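Local coordinates for protein CalS13 (Micromonospora echinospora, PDB 4ZAS) that probably transfers an amino group to a nucleotide-linked keto sugar with pyridoxal 5'-phosphate as cofactor, in the making of a natural product, at residues S69-P74 against G229-L234; V60-A65 against I280-L285; G211-Y216 against V233-D238; V76-C81 against F271-I276. All blocks are in the same frame, centred on the assembly; numbering follows the deposited sequence.

Contact 1: S69-P74 against G229-L234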
loop_
_atom_site.group_PDB
_atom_site.type_symbol
_atom_site.label_atom_id
_atom_site.label_comp_id
_atom_site.label_asym_id
_atom_site.label_seq_id
_atom_site.Cartn_x
_atom_site.Cartn_y
_atom_site.Cartn_z
ATOM N N SER A 69 -14.296 18.511 6.188
ATOM C CA SER A 69 -15.024 19.759 6.282
ATOM C C SER A 69 -15.795 20.016 4.988
ATOM O O SER A 69 -16.910 20.529 5.019
ATOM C CB SER A 69 -14.054 20.908 6.565
ATOM O OG SER A 69 -14.743 22.098 6.895
ATOM N N ARG A 70 -15.216 19.605 3.864
ATOM C CA ARG A 70 -15.847 19.774 2.559
ATOM C C ARG A 70 -16.967 18.795 2.338
ATOM O O ARG A 70 -18.062 19.158 1.919
ATOM C CB ARG A 70 -14.819 19.597 1.453
ATOM C CG ARG A 70 -13.805 20.700 1.410
ATOM C CD ARG A 70 -13.275 20.801 0.014
ATOM N NE ARG A 70 -12.433 21.966 -0.173
ATOM C CZ ARG A 70 -12.319 22.560 -1.346
ATOM N NH1 ARG A 70 -13.004 22.066 -2.373
ATOM N NH2 ARG A 70 -11.549 23.632 -1.493
ATOM N N ILE A 71 -16.674 17.536 2.628
ATOM C CA ILE A 71 -17.625 16.457 2.433
ATOM C C ILE A 71 -18.757 16.634 3.427
ATOM O O ILE A 71 -19.883 16.256 3.164
ATOM C CB ILE A 71 -16.935 15.102 2.563
ATOM C CG1 ILE A 71 -15.981 14.898 1.388
ATOM C CG2 ILE A 71 -17.958 13.977 2.651
ATOM C CD1 ILE A 71 -15.302 13.589 1.398
ATOM N N GLY A 72 -18.464 17.225 4.575
ATOM C CA GLY A 72 -19.496 17.429 5.573
ATOM C C GLY A 72 -19.628 16.231 6.482
ATOM O O GLY A 72 -20.640 16.075 7.145
ATOM N N ASN A 73 -18.590 15.394 6.500
ATOM C CA ASN A 73 -18.482 14.214 7.365
ATOM C C ASN A 73 -17.052 14.114 7.889
ATOM O O ASN A 73 -16.116 13.897 7.114
ATOM C CB ASN A 73 -18.847 12.946 6.602
ATOM C CG ASN A 73 -18.842 11.706 7.480
ATOM O OD1 ASN A 73 -18.351 11.727 8.612
ATOM N ND2 ASN A 73 -19.337 10.601 6.936
ATOM N N PRO A 74 -16.869 14.296 9.203
ATOM C CA PRO A 74 -15.522 14.356 9.782
ATOM C C PRO A 74 -14.771 13.008 9.836
ATOM O O PRO A 74 -13.546 13.010 10.043
ATOM C CB PRO A 74 -15.787 14.896 11.193
ATOM C CG PRO A 74 -17.178 14.446 11.511
ATOM C CD PRO A 74 -17.918 14.515 10.210
ATOM N N GLY A 229 -2.600 8.163 -3.188
ATOM C CA GLY A 229 -3.424 8.262 -2.003
ATOM C C GLY A 229 -4.909 8.050 -2.190
ATOM O O GLY A 229 -5.440 7.921 -3.309
ATOM N N GLY A 230 -5.591 8.044 -1.056
ATOM C CA GLY A 230 -7.024 7.938 -1.027
ATOM C C GLY A 230 -7.492 8.234 0.371
ATOM O O GLY A 230 -6.709 8.616 1.237
ATOM N N PHE A 231 -8.784 8.066 0.590
ATOM C CA PHE A 231 -9.307 8.110 1.939
ATOM C C PHE A 231 -10.627 7.374 1.985
ATOM O O PHE A 231 -11.261 7.146 0.953
ATOM C CB PHE A 231 -9.457 9.541 2.437
ATOM C CG PHE A 231 -10.277 10.427 1.538
ATOM C CD1 PHE A 231 -9.688 11.136 0.520
ATOM C CD2 PHE A 231 -11.638 10.554 1.724
ATOM C CE1 PHE A 231 -10.446 11.972 -0.287
ATOM C CE2 PHE A 231 -12.393 11.376 0.914
ATOM C CZ PHE A 231 -11.796 12.087 -0.092
ATOM N N VAL A 232 -10.991 6.948 3.186
ATOM C CA VAL A 232 -12.245 6.260 3.445
ATOM C C VAL A 232 -13.130 7.156 4.311
ATOM O O VAL A 232 -12.639 7.756 5.277
ATOM C CB VAL A 232 -11.999 4.910 4.121
ATOM C CG1 VAL A 232 -13.298 4.180 4.326
ATOM C CG2 VAL A 232 -11.011 4.084 3.316
ATOM N N VAL A 233 -14.417 7.251 3.961
ATOM C CA VAL A 233 -15.387 8.034 4.749
ATOM C C VAL A 233 -16.372 7.080 5.439
ATOM O O VAL A 233 -16.975 6.216 4.813
ATOM C CB VAL A 233 -16.131 9.068 3.862
ATOM C CG1 VAL A 233 -16.983 10.002 4.714
ATOM C CG2 VAL A 233 -15.137 9.875 3.026
ATOM N N LEU A 234 -16.527 7.232 6.741
ATOM C CA LEU A 234 -17.343 6.296 7.495
ATOM C C LEU A 234 -18.631 6.947 7.971
ATOM O O LEU A 234 -18.649 8.133 8.295
ATOM C CB LEU A 234 -16.549 5.746 8.693
ATOM C CG LEU A 234 -15.392 4.766 8.441
ATOM C CD1 LEU A 234 -15.711 3.684 7.409
ATOM C CD2 LEU A 234 -14.158 5.516 8.007
#
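Asn73 gives an N-H of its side-chain amide to the backbone of Leu234: ND2 of Asn73 lies 2.9 Å from O of Leu234, and the angle at the hydrogen is 160°. The acceptor stays close to the plane of the amide, but the donor stands above the plane of the Leu234 carbonyl, 45° out of it, and so does not sit on a lone pair. With CG opposite the backbone N (chi1 -176°), the amide extends past Val233 in the reverse direction, and ND2 of Asn73 comes to 3.3 Å from CG1 of Val233. Ile71 makes the apolar half. Its CD1 meets the Phe231 ring obliquely, 3.7 Å from CE2 of Phe231, and lies 4.1 Å from CG2 of Val233. That same valine methyl lies at the edge of the Phe231 ring, in its plane.

One shell out, the amide has two more partners, Arg75 N at OD1 and Gly208 O at ND2, and three bonds together fix its rotation. Gly72, with positive phi, takes the chain out of the helix between Ile71 and Asn73. Phe231 is held by a stack on Tyr216 and by Tyr63 and Val67. The contact thus lays the end of helix 58-71 on the central mixed sheet, over strand 230-233, which runs between strands 76-79 and 213-217.

Contact 2: V60-A65 against I280-L285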
loop_
_atom_site.group_PDB
_atom_site.type_symbol
_atom_site.label_atom_id
_atom_site.label_comp_id
_atom_site.label_asym_id
_atom_site.label_seq_id
_atom_site.Cartn_x
_atom_site.Cartn_y
_atom_site.Cartn_z
ATOM N N VAL A 60 -0.988 15.282 7.548
ATOM C CA VAL A 60 -2.023 14.345 7.119
ATOM C C VAL A 60 -3.325 14.550 7.893
ATOM O O VAL A 60 -4.412 14.490 7.321
ATOM C CB VAL A 60 -1.530 12.908 7.267
ATOM C CG1 VAL A 60 -2.680 11.968 7.229
ATOM C CG2 VAL A 60 -0.507 12.587 6.164
ATOM N N ALA A 61 -3.221 14.781 9.197
ATOM C CA ALA A 61 -4.406 15.061 10.005
ATOM C C ALA A 61 -5.086 16.355 9.552
ATOM O O ALA A 61 -6.305 16.427 9.523
ATOM C CB ALA A 61 -4.051 15.137 11.476
ATOM N N GLU A 62 -4.292 17.373 9.216
ATOM C CA GLU A 62 -4.827 18.658 8.752
ATOM C C GLU A 62 -5.582 18.464 7.439
ATOM O O GLU A 62 -6.615 19.087 7.208
ATOM C CB GLU A 62 -3.721 19.702 8.553
ATOM C CG GLU A 62 -4.270 21.029 8.056
ATOM C CD GLU A 62 -3.208 22.067 7.705
ATOM O OE1 GLU A 62 -2.008 21.842 7.949
ATOM O OE2 GLU A 62 -3.594 23.131 7.174
ATOM N N TYR A 63 -5.030 17.626 6.572
ATOM C CA TYR A 63 -5.672 17.259 5.322
ATOM C C TYR A 63 -6.993 16.496 5.545
ATOM O O TYR A 63 -8.029 16.860 4.991
ATOM C CB TYR A 63 -4.684 16.450 4.482
ATOM C CG TYR A 63 -5.265 15.689 3.312
ATOM C CD1 TYR A 63 -5.786 16.354 2.197
ATOM C CD2 TYR A 63 -5.214 14.297 3.282
ATOM C CE1 TYR A 63 -6.275 15.653 1.111
ATOM C CE2 TYR A 63 -5.714 13.588 2.194
ATOM C CZ TYR A 63 -6.237 14.275 1.111
ATOM O OH TYR A 63 -6.738 13.560 0.040
ATOM N N GLU A 64 -6.960 15.462 6.378
ATOM C CA GLU A 64 -8.165 14.679 6.680
ATOM C C GLU A 64 -9.301 15.565 7.202
ATOM O O GLU A 64 -10.469 15.346 6.883
ATOM C CB GLU A 64 -7.859 13.575 7.698
ATOM C CG GLU A 64 -6.979 12.436 7.182
ATOM C CD GLU A 64 -6.602 11.457 8.294
ATOM O OE1 GLU A 64 -6.741 11.839 9.477
ATOM O OE2 GLU A 64 -6.163 10.318 7.994
ATOM N N ALA A 65 -8.962 16.546 8.026
ATOM C CA ALA A 65 -9.966 17.473 8.535
ATOM C C ALA A 65 -10.564 18.325 7.418
ATOM O O ALA A 65 -11.778 18.515 7.360
ATOM C CB ALA A 65 -9.369 18.369 9.613
ATOM N N ILE A 280 0.602 17.755 -0.405
ATOM C CA ILE A 280 0.123 17.904 -1.776
ATOM C C ILE A 280 -1.398 18.045 -1.810
ATOM O O ILE A 280 -1.939 18.916 -2.488
ATOM C CB ILE A 280 0.603 16.720 -2.611
ATOM C CG1 ILE A 280 2.140 16.750 -2.670
ATOM C CG2 ILE A 280 -0.024 16.731 -4.017
ATOM C CD1 ILE A 280 2.757 15.441 -3.171
ATOM N N GLY A 281 -2.077 17.196 -1.053
ATOM C CA GLY A 281 -3.518 17.255 -0.915
ATOM C C GLY A 281 -4.046 18.589 -0.421
ATOM O O GLY A 281 -5.073 19.064 -0.901
ATOM N N LEU A 282 -3.378 19.165 0.576
ATOM C CA LEU A 282 -3.775 20.460 1.107
ATOM C C LEU A 282 -3.648 21.573 0.062
ATOM O O LEU A 282 -4.500 22.459 -0.005
ATOM C CB LEU A 282 -2.946 20.808 2.341
ATOM C CG LEU A 282 -3.429 20.187 3.641
ATOM C CD1 LEU A 282 -2.397 20.409 4.716
ATOM C CD2 LEU A 282 -4.743 20.824 4.027
ATOM N N SER A 283 -2.561 21.544 -0.714
ATOM C CA SER A 283 -2.357 22.495 -1.803
ATOM C C SER A 283 -3.433 22.384 -2.855
ATOM O O SER A 283 -4.021 23.385 -3.280
ATOM C CB SER A 283 -1.004 22.286 -2.488
ATOM O OG SER A 283 0.003 23.079 -1.906
ATOM N N ASN A 284 -3.690 21.156 -3.274
ATOM C CA ASN A 284 -4.566 20.966 -4.402
ATOM C C ASN A 284 -6.014 21.162 -4.024
ATOM O O ASN A 284 -6.842 21.428 -4.896
ATOM C CB ASN A 284 -4.336 19.594 -5.019
ATOM C CG ASN A 284 -3.048 19.542 -5.802
ATOM O OD1 ASN A 284 -2.581 20.566 -6.304
ATOM N ND2 ASN A 284 -2.459 18.363 -5.906
ATOM N N LEU A 285 -6.321 21.077 -2.731
ATOM C CA LEU A 285 -7.683 21.369 -2.298
ATOM C C LEU A 285 -8.059 22.813 -2.621
ATOM O O LEU A 285 -9.228 23.120 -2.883
ATOM C CB LEU A 285 -7.867 21.108 -0.813
ATOM C CG LEU A 285 -8.161 19.649 -0.491
ATOM C CD1 LEU A 285 -8.181 19.462 1.022
ATOM C CD2 LEU A 285 -9.438 19.169 -1.114
#
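Where Tyr63 faces Leu282, their CA atoms 5.6 Å apart, helices 58-71 and 275-305 run in roughly the same direction: the axes of the two short segments approach to 9.3 Å at an angle of 36°. This is close helix-helix packing, with no hydrogen bond between the segments, and a glycine on one helix is what admits an aromatic ring from the other. The Tyr63 ring meets the backbone of Gly281 obliquely, with CE1 of Tyr63 3.8 Å from CA of Gly281. A CB at that glycine would point into the ring and clash with it. Tyr63 owes this position to its first torsion (chi1 165°), which sets CG opposite the backbone N. Farther along helix 275-305, CD1 of Leu285 adds a methyl 4.1 Å from CD1 of Tyr63, again at an oblique approach to the ring.

Leu282 fills the other side of the interface. Its CG packs 4.0 Å from CB of Tyr63, while its two methyls spread over the main chain of Tyr63 and the stem of Glu62. The surroundings are mixed: Thr59 and Arg44 also touch Leu282, and Ile280 packs on Ile276 of the second subunit. Glu62, an exposed residue, crosses Leu282 at about a right angle as an extended chain, bringing its carboxylate carbon CD to 3.5 Å from CD1 of Leu282.

Contact 3: G211-Y216 against V233-D238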
loop_
_atom_site.group_PDB
_atom_site.type_symbol
_atom_site.label_atom_id
_atom_site.label_comp_id
_atom_site.label_asym_id
_atom_site.label_seq_id
_atom_site.Cartn_x
_atom_site.Cartn_y
_atom_site.Cartn_z
ATOM N N GLY A 211 -24.680 7.497 4.543
ATOM C CA GLY A 211 -24.755 6.373 5.461
ATOM C C GLY A 211 -24.033 5.096 5.055
ATOM O O GLY A 211 -24.165 4.070 5.709
ATOM N N ASN A 212 -23.257 5.148 3.982
ATOM C CA ASN A 212 -22.488 3.983 3.556
ATOM C C ASN A 212 -21.023 4.272 3.783
ATOM O O ASN A 212 -20.645 5.419 4.011
ATOM C CB ASN A 212 -22.688 3.664 2.082
ATOM C CG ASN A 212 -24.130 3.452 1.715
ATOM O OD1 ASN A 212 -24.895 2.815 2.446
ATOM N ND2 ASN A 212 -24.514 3.983 0.565
ATOM N N VAL A 213 -20.203 3.228 3.733
ATOM C CA VAL A 213 -18.758 3.395 3.724
ATOM C C VAL A 213 -18.322 3.818 2.339
ATOM O O VAL A 213 -18.565 3.082 1.391
ATOM C CB VAL A 213 -18.054 2.098 4.142
ATOM C CG1 VAL A 213 -16.508 2.241 4.050
ATOM C CG2 VAL A 213 -18.484 1.727 5.539
ATOM N N CYS A 214 -17.645 4.960 2.220
ATOM C CA CYS A 214 -17.207 5.482 0.906
ATOM C C CYS A 214 -15.684 5.561 0.775
ATOM O O CYS A 214 -15.006 6.100 1.657
ATOM C CB CYS A 214 -17.774 6.879 0.673
ATOM S SG CYS A 214 -19.546 6.974 0.744
ATOM N N VAL A 215 -15.151 5.048 -0.333
ATOM C CA VAL A 215 -13.712 5.089 -0.595
ATOM C C VAL A 215 -13.403 5.992 -1.774
ATOM O O VAL A 215 -13.953 5.804 -2.850
ATOM C CB VAL A 215 -13.147 3.686 -0.853
ATOM C CG1 VAL A 215 -11.654 3.770 -1.107
ATOM C CG2 VAL A 215 -13.472 2.753 0.312
ATOM N N TYR A 216 -12.502 6.949 -1.569
ATOM C CA TYR A 216 -12.073 7.899 -2.598
ATOM C C TYR A 216 -10.643 7.630 -3.008
ATOM O O TYR A 216 -9.866 7.108 -2.213
ATOM C CB TYR A 216 -12.182 9.341 -2.088
ATOM C CG TYR A 216 -13.569 9.988 -2.105
ATOM C CD1 TYR A 216 -14.498 9.763 -1.093
ATOM C CD2 TYR A 216 -13.912 10.884 -3.106
ATOM C CE1 TYR A 216 -15.742 10.390 -1.106
ATOM C CE2 TYR A 216 -15.132 11.507 -3.130
ATOM C CZ TYR A 216 -16.051 11.267 -2.134
ATOM O OH TYR A 216 -17.272 11.920 -2.195
ATOM N N VAL A 233 -14.417 7.251 3.961
ATOM C CA VAL A 233 -15.387 8.034 4.749
ATOM C C VAL A 233 -16.372 7.080 5.439
ATOM O O VAL A 233 -16.975 6.216 4.813
ATOM C CB VAL A 233 -16.131 9.068 3.862
ATOM C CG1 VAL A 233 -16.983 10.002 4.714
ATOM C CG2 VAL A 233 -15.137 9.875 3.026
ATOM N N LEU A 234 -16.527 7.232 6.741
ATOM C CA LEU A 234 -17.343 6.296 7.495
ATOM C C LEU A 234 -18.631 6.947 7.971
ATOM O O LEU A 234 -18.649 8.133 8.295
ATOM C CB LEU A 234 -16.549 5.746 8.693
ATOM C CG LEU A 234 -15.392 4.766 8.441
ATOM C CD1 LEU A 234 -15.711 3.684 7.409
ATOM C CD2 LEU A 234 -14.158 5.516 8.007
ATOM N N PRO A 235 -19.711 6.164 8.026
ATOM C CA PRO A 235 -21.018 6.666 8.471
ATOM C C PRO A 235 -21.178 6.759 9.971
ATOM O O PRO A 235 -22.115 7.430 10.391
ATOM C CB PRO A 235 -22.005 5.655 7.890
ATOM C CG PRO A 235 -21.237 4.413 7.784
ATOM C CD PRO A 235 -19.806 4.815 7.449
ATOM N N ASP A 236 -20.328 6.098 10.757
ATOM C CA ASP A 236 -20.401 6.233 12.225
ATOM C C ASP A 236 -19.059 6.067 12.953
ATOM O O ASP A 236 -18.054 5.684 12.375
ATOM C CB ASP A 236 -21.432 5.259 12.820
ATOM C CG ASP A 236 -21.201 3.819 12.408
ATOM O OD1 ASP A 236 -20.187 3.234 12.832
ATOM O OD2 ASP A 236 -22.066 3.252 11.703
ATOM N N ASP A 237 -19.060 6.367 14.237
ATOM C CA ASP A 237 -17.828 6.388 14.999
ATOM C C ASP A 237 -17.216 4.995 15.238
ATOM O O ASP A 237 -16.002 4.875 15.335
ATOM C CB ASP A 237 -18.057 7.115 16.330
ATOM C CG ASP A 237 -18.370 8.606 16.139
ATOM O OD1 ASP A 237 -18.202 9.115 15.007
ATOM O OD2 ASP A 237 -18.761 9.283 17.116
ATOM N N ASP A 238 -18.021 3.941 15.320
ATOM C CA ASP A 238 -17.446 2.607 15.520
ATOM C C ASP A 238 -16.602 2.213 14.323
ATOM O O ASP A 238 -15.468 1.756 14.468
ATOM C CB ASP A 238 -18.516 1.536 15.732
ATOM C CG ASP A 238 -19.147 1.610 17.095
ATOM O OD1 ASP A 238 -18.634 2.371 17.946
ATOM O OD2 ASP A 238 -20.150 0.892 17.320
#
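Cys214 and Val233 form an antiparallel hydrogen-bonded pair, and the contact is tightest here. N of Cys214 donates to O of Val233 at 3.0 Å in the carbonyl plane, with an angle of 170° at the hydrogen. The return bond, from N of Val233 to O of Cys214, is equally straight; its modelled length of 2.6 Å is short and best read with caution. Next to the pair, CA of Val213 makes a CA-H...O contact of 3.5 Å with O of Val233.

The side chains of Val213 and Leu234 lie alongside each other, CG1 of Val213 3.7 Å from CD1 of Leu234. CG2 of Val213, set beside the backbone N by the first torsion (chi1 176°), meets CD of Pro235 at 3.9 Å. With an alanine at Val213 both methyls go, and Leu234 and Pro235 would probably face a gap inside the apolar layer that Leu239 of helix 237-247 also touches. On the other face of the sheet, CD1 of Tyr216 is 4.2 Å from CG2 of Val233, while the Tyr216 hydroxyl is bonded to Leu207 O.

Toward Gly211 the packing is looser and partly open to solvent: here the ring carbons of Pro235 lie against backbone carbonyls, CB of Pro235 3.5 Å from O of Gly211 and CD of Pro235 3.6 Å from O of Asn212. A proline nitrogen carries no hydrogen, and Pro235 has none to give to the Asn212 carbonyl, so a second hydrogen-bonded pair like Cys214-Val233 cannot be completed here, and the proline meets the carbonyls through carbon instead.

Contact 4: V76-C81 against F271-I276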
loop_
_atom_site.group_PDB
_atom_site.type_symbol
_atom_site.label_atom_id
_atom_site.label_comp_id
_atom_site.label_asym_id
_atom_site.label_seq_id
_atom_site.Cartn_x
_atom_site.Cartn_y
_atom_site.Cartn_z
ATOM N N VAL A 76 -12.954 10.871 8.359
ATOM C CA VAL A 76 -12.117 10.635 7.198
ATOM C C VAL A 76 -10.814 9.955 7.607
ATOM O O VAL A 76 -10.084 10.442 8.473
ATOM C CB VAL A 76 -11.827 11.952 6.461
ATOM C CG1 VAL A 76 -10.922 11.693 5.241
ATOM C CG2 VAL A 76 -13.124 12.604 6.027
ATOM N N VAL A 77 -10.539 8.814 6.999
ATOM C CA VAL A 77 -9.304 8.104 7.239
ATOM C C VAL A 77 -8.480 8.061 5.962
ATOM O O VAL A 77 -8.816 7.316 5.043
ATOM C CB VAL A 77 -9.587 6.676 7.760
ATOM C CG1 VAL A 77 -8.284 5.906 7.971
ATOM C CG2 VAL A 77 -10.398 6.737 9.043
ATOM N N SER A 78 -7.399 8.835 5.891
ATOM C CA SER A 78 -6.540 8.811 4.701
ATOM C C SER A 78 -5.817 7.450 4.581
ATOM O O SER A 78 -5.616 6.737 5.589
ATOM C CB SER A 78 -5.524 9.962 4.739
ATOM O OG SER A 78 -4.617 9.834 5.842
ATOM N N VAL A 79 -5.493 7.061 3.344
ATOM C CA VAL A 79 -4.781 5.805 3.067
ATOM C C VAL A 79 -3.835 6.045 1.889
ATOM O O VAL A 79 -3.933 7.072 1.233
ATOM C CB VAL A 79 -5.742 4.635 2.768
ATOM C CG1 VAL A 79 -6.362 4.037 4.053
ATOM C CG2 VAL A 79 -6.808 5.072 1.754
ATOM N N ASN A 80 -2.934 5.100 1.611
ATOM C CA ASN A 80 -1.865 5.366 0.645
ATOM C C ASN A 80 -2.301 5.136 -0.818
ATOM O O ASN A 80 -1.504 5.347 -1.729
ATOM C CB ASN A 80 -0.564 4.576 0.987
ATOM C CG ASN A 80 -0.750 3.059 1.040
ATOM O OD1 ASN A 80 -1.826 2.520 0.782
ATOM N ND2 ASN A 80 0.340 2.360 1.351
ATOM N N CYS A 81 -3.536 4.669 -1.017
ATOM C CA CYS A 81 -4.218 4.647 -2.329
ATOM C C CYS A 81 -5.676 4.215 -2.173
ATOM O O CYS A 81 -6.067 3.695 -1.124
ATOM C CB CYS A 81 -3.523 3.724 -3.342
ATOM S SG CYS A 81 -3.370 2.012 -2.880
ATOM N N PHE A 271 -1.227 1.012 5.673
ATOM C CA PHE A 271 -1.945 1.733 4.635
ATOM C C PHE A 271 -1.905 3.247 4.825
ATOM O O PHE A 271 -2.560 3.969 4.095
ATOM C CB PHE A 271 -3.418 1.295 4.611
ATOM C CG PHE A 271 -3.667 -0.055 3.971
ATOM C CD1 PHE A 271 -2.714 -0.654 3.165
ATOM C CD2 PHE A 271 -4.882 -0.712 4.167
ATOM C CE1 PHE A 271 -2.962 -1.901 2.574
ATOM C CE2 PHE A 271 -5.126 -1.950 3.584
ATOM C CZ PHE A 271 -4.159 -2.549 2.791
ATOM N N ILE A 272 -1.106 3.737 5.762
ATOM C CA ILE A 272 -1.112 5.162 6.066
ATOM C C ILE A 272 -0.638 6.010 4.878
ATOM O O ILE A 272 0.168 5.565 4.064
ATOM C CB ILE A 272 -0.273 5.439 7.324
ATOM C CG1 ILE A 272 1.152 4.922 7.152
ATOM C CG2 ILE A 272 -0.895 4.753 8.522
ATOM C CD1 ILE A 272 2.140 5.570 8.087
ATOM N N LEU A 273 -1.172 7.227 4.790
ATOM C CA LEU A 273 -0.736 8.236 3.825
ATOM C C LEU A 273 0.340 9.063 4.487
ATOM O O LEU A 273 0.176 9.453 5.638
ATOM C CB LEU A 273 -1.911 9.133 3.415
ATOM C CG LEU A 273 -1.637 10.286 2.447
ATOM C CD1 LEU A 273 -1.575 9.761 1.031
ATOM C CD2 LEU A 273 -2.680 11.403 2.556
ATOM N N ASN A 274 1.409 9.405 3.777
ATOM C CA ASN A 274 2.488 10.101 4.468
ATOM C C ASN A 274 2.376 11.612 4.358
ATOM O O ASN A 274 1.499 12.135 3.657
ATOM C CB ASN A 274 3.862 9.617 3.976
ATOM C CG ASN A 274 4.175 9.982 2.527
ATOM O OD1 ASN A 274 3.556 10.866 1.901
ATOM N ND2 ASN A 274 5.196 9.302 1.991
ATOM N N GLU A 275 3.256 12.312 5.072
ATOM C CA GLU A 275 3.161 13.760 5.181
ATOM C C GLU A 275 3.293 14.451 3.834
ATOM O O GLU A 275 2.765 15.543 3.632
ATOM C CB GLU A 275 4.223 14.291 6.138
ATOM C CG GLU A 275 3.980 13.894 7.564
ATOM C CD GLU A 275 2.816 14.645 8.140
ATOM O OE1 GLU A 275 3.035 15.761 8.649
ATOM O OE2 GLU A 275 1.684 14.123 8.088
ATOM N N ILE A 276 3.976 13.805 2.903
ATOM C CA ILE A 276 4.140 14.392 1.587
ATOM C C ILE A 276 2.814 14.349 0.848
ATOM O O ILE A 276 2.419 15.328 0.224
ATOM C CB ILE A 276 5.283 13.703 0.823
ATOM C CG1 ILE A 276 6.609 14.030 1.522
ATOM C CG2 ILE A 276 5.374 14.207 -0.600
ATOM C CD1 ILE A 276 7.706 13.145 1.135
HETATM O O HOH W 1 -2.613 7.852 6.797
#
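OG of Ser78 is gripped from two sides, by the Glu64 carboxylate and by a water that donates to it, the water oxygen 3.0 Å from OG of Ser78. The same water lies near N of Leu273, but that modelled separation is too short to be trusted. The site lies where strand 76-79, the outermost strand at one end of the mixed sheet within this chain, meets the loop that leads into helix 275-305. A second polar link is weak: N of Asn80 is 2.8 Å from O of Phe271, but the angle at the hydrogen is only 122°. The same carbonyl oxygen of Phe271 receives CA of Val79 at 3.1 Å in a CA-H...O contact.

With CG between the backbone N and the carbonyl carbon (chi1 58°), the Asn80 amide lies against the Phe271 main chain, CG of Asn80 3.7 Å from O of Phe271. An alanine here loses the amide, and the Phe271 backbone and Asn80 of the second subunit would probably each lose a packing partner. The Ile272 side chain touches that of Glu55, a residue that binds dTDP, though none is bound to this chain here. CG1 of Val79 packs alongside CB of Phe271, while CD1 of Leu273 comes to 3.6 Å from O of Val79.

How the contacts relate
Contacts 1, 3 and 4 all reach the same mixed sheet: strand 230-233 of contact 1 lies next to strand 213-217 of contact 3 and strand 76-79 of contact 4. Contact 2 shares helix 58-71 with contact 1 and helix 275-305 with contact 4. The centres of contacts 1 and 3 are about 8 Å apart, and those of contacts 2 and 4 about 10 Å. Contacts 2 and 3 do not touch. The Ile272 side chain of contact 4 is about 4 Å from that of Glu55 in the dTDP site. The bound dTDP-4-keto-6-deoxyglucose is about 12 Å from the Tyr216 side chain of contact 3 and about 13 Å from that of Asn80 in contact 4.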